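PDB 5ICQ: methylocystis parvus OBBP MbnE from Methylocystis parvus OBBP, which probably binds the copper-chelating peptide methanobactin in the periplasm, as a solute-binding protein of a transport system. Local coordinates for residues G271-K279 and R293-P301. Numbering follows the deposited sequence.
Sequences GNSLFEAFK and RWSTGYDFP. With SO4 (sulfate ion), chain E.
Phe275 lays its ring between two aliphatic chains: Arg293 CD sits over one face in a CH-pi contact, 3.7 Å from the ring centroid, while Lys279 CG, one helical turn further on, lies towards the rim of the opposite face. The phenyl is sent across from helix 271-279 by a chi1 of -172°, with CG anti to the backbone N, which brings CZ within 3.4 Å of Gly297 O at the ring edge. Phe275 CE1 approaches Tyr298 CZ at 3.7 Å, the two ring planes inclined by 56°; the Tyr298 hydroxyl is held by Glu288 and Arg286 of strand 285-288. Lys279 uses its chain twice, because CG also stands nearly over the centre of the Phe300 ring, 3.6 Å from the centroid, whereas Phe278 CE2 meets that ring at its edge. With an alanine at Phe300, the Lys279 methylenes would probably lose the ring face they rest on, and a gap would open beside Phe278. A water that accepts from Lys279 NZ, itself salt-bridged to Glu276 OE2, donates to the backbone Gly297 O. Arg293 NH1 donates to sulfate O3 at 2.8 Å, and NH2 pairs with Glu288. Rings and methylenes make the direct contact, while the charged groups reach across through water or turn to partners elsewhere, so the fit probably depends more on shape than on direct polar pairing.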
loop_
_atom_site.group_PDB
_atom_site.type_symbol
_atom_site.label_atom_id
_atom_site.label_comp_id
_atom_site.label_asym_id
_atom_site.label_seq_id
_atom_site.Cartn_x
_atom_site.Cartn_y
_atom_site.Cartn_z
ATOM N N GLY A 271 -11.926 0.166 18.541
ATOM C CA GLY A 271 -10.609 -0.228 19.011
ATOM C C GLY A 271 -10.576 -0.662 20.464
ATOM O O GLY A 271 -9.838 -1.582 20.822
ATOM N N ASN A 272 -11.372 -0.019 21.326
ATOM C CA ASN A 272 -11.265 -0.312 22.754
ATOM C C ASN A 272 -11.763 -1.714 23.079
ATOM O O ASN A 272 -11.126 -2.439 23.851
ATOM C CB ASN A 272 -12.026 0.719 23.585
ATOM C CG ASN A 272 -11.755 0.566 25.076
ATOM O OD1 ASN A 272 -12.564 0.004 25.817
ATOM N ND2 ASN A 272 -10.596 1.047 25.515
ATOM N N SER A 273 -12.904 -2.120 22.512
ATOM C CA SER A 273 -13.378 -3.473 22.794
ATOM C C SER A 273 -12.477 -4.518 22.139
ATOM O O SER A 273 -12.311 -5.617 22.679
ATOM C CB SER A 273 -14.831 -3.640 22.341
ATOM O OG SER A 273 -15.005 -3.246 20.987
ATOM N N LEU A 274 -11.893 -4.190 20.988
ATOM C CA LEU A 274 -10.908 -5.076 20.372
ATOM C C LEU A 274 -9.688 -5.234 21.276
ATOM O O LEU A 274 -9.192 -6.349 21.481
ATOM C CB LEU A 274 -10.513 -4.518 19.003
ATOM C CG LEU A 274 -9.481 -5.261 18.137
ATOM C CD1 LEU A 274 -9.841 -6.728 17.975
ATOM C CD2 LEU A 274 -9.348 -4.584 16.781
ATOM N N PHE A 275 -9.210 -4.123 21.849
ATOM C CA PHE A 275 -8.068 -4.174 22.760
ATOM C C PHE A 275 -8.407 -4.936 24.034
ATOM O O PHE A 275 -7.586 -5.718 24.529
ATOM C CB PHE A 275 -7.598 -2.753 23.087
ATOM C CG PHE A 275 -6.305 -2.689 23.872
ATOM C CD1 PHE A 275 -5.214 -3.469 23.513
ATOM C CD2 PHE A 275 -6.175 -1.823 24.947
ATOM C CE1 PHE A 275 -4.024 -3.401 24.221
ATOM C CE2 PHE A 275 -4.986 -1.746 25.654
ATOM C CZ PHE A 275 -3.911 -2.534 25.289
ATOM N N GLU A 276 -9.613 -4.727 24.583
ATOM C CA GLU A 276 -10.000 -5.455 25.787
ATOM C C GLU A 276 -10.035 -6.958 25.541
ATOM O O GLU A 276 -9.651 -7.743 26.411
ATOM C CB GLU A 276 -11.357 -4.965 26.297
ATOM C CG GLU A 276 -11.344 -3.552 26.882
ATOM C CD GLU A 276 -10.329 -3.375 28.002
ATOM O OE1 GLU A 276 -10.172 -4.303 28.827
ATOM O OE2 GLU A 276 -9.688 -2.304 28.055
ATOM N N ALA A 277 -10.499 -7.382 24.362
ATOM C CA ALA A 277 -10.516 -8.813 24.064
ATOM C C ALA A 277 -9.102 -9.385 24.032
ATOM O O ALA A 277 -8.871 -10.514 24.482
ATOM C CB ALA A 277 -11.231 -9.071 22.739
ATOM N N PHE A 278 -8.141 -8.617 23.510
ATOM C CA PHE A 278 -6.747 -9.055 23.548
ATOM C C PHE A 278 -6.250 -9.184 24.985
ATOM O O PHE A 278 -5.635 -10.190 25.358
ATOM C CB PHE A 278 -5.864 -8.081 22.769
ATOM C CG PHE A 278 -4.419 -8.460 22.770
ATOM C CD1 PHE A 278 -3.960 -9.474 21.940
ATOM C CD2 PHE A 278 -3.513 -7.815 23.601
ATOM C CE1 PHE A 278 -2.623 -9.837 21.941
ATOM C CE2 PHE A 278 -2.169 -8.178 23.605
ATOM C CZ PHE A 278 -1.728 -9.187 22.778
ATOM N N LYS A 279 -6.501 -8.166 25.810
ATOM C CA LYS A 279 -6.044 -8.230 27.194
ATOM C C LYS A 279 -6.664 -9.408 27.939
ATOM O O LYS A 279 -6.007 -10.019 28.790
ATOM C CB LYS A 279 -6.354 -6.919 27.911
ATOM C CG LYS A 279 -5.497 -5.755 27.454
ATOM C CD LYS A 279 -5.567 -4.610 28.461
ATOM C CE LYS A 279 -6.922 -3.943 28.459
ATOM N NZ LYS A 279 -6.990 -2.817 29.442
ATOM N N ARG A 293 -2.116 4.354 23.224
ATOM C CA ARG A 293 -2.201 3.007 23.771
ATOM C C ARG A 293 -0.831 2.347 23.792
ATOM O O ARG A 293 -0.451 1.726 24.789
ATOM C CB ARG A 293 -3.193 2.178 22.955
ATOM C CG ARG A 293 -3.826 1.029 23.698
ATOM C CD ARG A 293 -5.214 0.785 23.124
ATOM N NE ARG A 293 -5.175 0.795 21.672
ATOM C CZ ARG A 293 -6.222 1.051 20.899
ATOM N NH1 ARG A 293 -7.403 1.323 21.443
ATOM N NH2 ARG A 293 -6.078 1.047 19.582
ATOM N N TRP A 294 -0.071 2.486 22.703
ATOM C CA TRP A 294 1.289 1.955 22.679
ATOM C C TRP A 294 2.110 2.553 23.805
ATOM O O TRP A 294 2.860 1.839 24.483
ATOM C CB TRP A 294 1.932 2.243 21.318
ATOM C CG TRP A 294 3.225 1.501 21.030
ATOM C CD1 TRP A 294 4.451 2.059 20.804
ATOM C CD2 TRP A 294 3.405 0.074 20.916
ATOM N NE1 TRP A 294 5.384 1.070 20.554
ATOM C CE2 TRP A 294 4.766 -0.153 20.613
ATOM C CE3 TRP A 294 2.546 -1.028 21.029
ATOM C CZ2 TRP A 294 5.291 -1.440 20.427
ATOM C CZ3 TRP A 294 3.063 -2.305 20.838
ATOM C CH2 TRP A 294 4.429 -2.499 20.541
ATOM N N SER A 295 1.936 3.857 24.054
ATOM C CA SER A 295 2.752 4.553 25.041
ATOM C C SER A 295 2.409 4.131 26.468
ATOM O O SER A 295 3.312 3.938 27.288
ATOM C CB SER A 295 2.595 6.066 24.876
ATOM O OG SER A 295 3.340 6.749 25.858
ATOM N N THR A 296 1.117 3.981 26.795
ATOM C CA THR A 296 0.732 3.764 28.187
ATOM C C THR A 296 -0.231 2.611 28.434
ATOM O O THR A 296 -0.541 2.337 29.598
ATOM C CB THR A 296 0.105 5.042 28.777
ATOM O OG1 THR A 296 -1.074 5.383 28.037
ATOM C CG2 THR A 296 1.087 6.207 28.727
ATOM N N GLY A 297 -0.720 1.933 27.402
ATOM C CA GLY A 297 -1.751 0.938 27.607
ATOM C C GLY A 297 -1.300 -0.497 27.777
ATOM O O GLY A 297 -2.147 -1.373 27.970
ATOM N N TYR A 298 -0.004 -0.778 27.718
ATOM C CA TYR A 298 0.474 -2.161 27.767
ATOM C C TYR A 298 1.075 -2.500 29.124
ATOM O O TYR A 298 2.121 -3.133 29.224
ATOM C CB TYR A 298 1.466 -2.421 26.637
ATOM C CG TYR A 298 0.752 -2.581 25.316
ATOM C CD1 TYR A 298 0.361 -1.466 24.586
ATOM C CD2 TYR A 298 0.432 -3.843 24.818
ATOM C CE1 TYR A 298 -0.322 -1.599 23.385
ATOM C CE2 TYR A 298 -0.255 -3.987 23.606
ATOM C CZ TYR A 298 -0.626 -2.855 22.902
ATOM O OH TYR A 298 -1.291 -2.956 21.707
ATOM N N ASP A 299 0.393 -2.090 30.191
ATOM C CA ASP A 299 0.829 -2.422 31.539
ATOM C C ASP A 299 -0.224 -3.289 32.213
ATOM O O ASP A 299 -0.759 -2.922 33.262
ATOM C CB ASP A 299 1.088 -1.149 32.351
ATOM C CG ASP A 299 1.675 -1.439 33.729
ATOM O OD1 ASP A 299 2.425 -2.430 33.863
ATOM O OD2 ASP A 299 1.378 -0.682 34.678
ATOM N N PHE A 300 -0.551 -4.424 31.611
ATOM C CA PHE A 300 -1.512 -5.341 32.195
ATOM C C PHE A 300 -0.829 -6.665 32.534
ATOM O O PHE A 300 0.267 -6.950 32.035
ATOM C CB PHE A 300 -2.725 -5.539 31.267
ATOM C CG PHE A 300 -2.391 -5.926 29.853
ATOM C CD1 PHE A 300 -2.350 -7.260 29.479
ATOM C CD2 PHE A 300 -2.186 -4.954 28.884
ATOM C CE1 PHE A 300 -2.071 -7.617 28.166
ATOM C CE2 PHE A 300 -1.911 -5.305 27.575
ATOM C CZ PHE A 300 -1.858 -6.638 27.217
ATOM N N PRO A 301 -1.417 -7.469 33.435
ATOM C CA PRO A 301 -0.651 -8.595 34.018
ATOM C C PRO A 301 -0.136 -9.607 33.007
ATOM O O PRO A 301 1.028 -10.024 33.098
ATOM C CB PRO A 301 -1.662 -9.226 34.987
ATOM C CG PRO A 301 -2.581 -8.113 35.346
ATOM C CD PRO A 301 -2.714 -7.283 34.112
HETATM S S SO4 E . -8.594 3.325 18.118
HETATM O O1 SO4 E . -9.460 2.555 17.231
HETATM O O2 SO4 E . -8.995 4.728 18.092
HETATM O O3 SO4 E . -8.706 2.819 19.483
HETATM O O4 SO4 E . -7.217 3.200 17.655
HETATM O O HOH W 1 -8.300 1.500 24.089
HETATM O O HOH W 2 -4.537 -0.980 29.048
#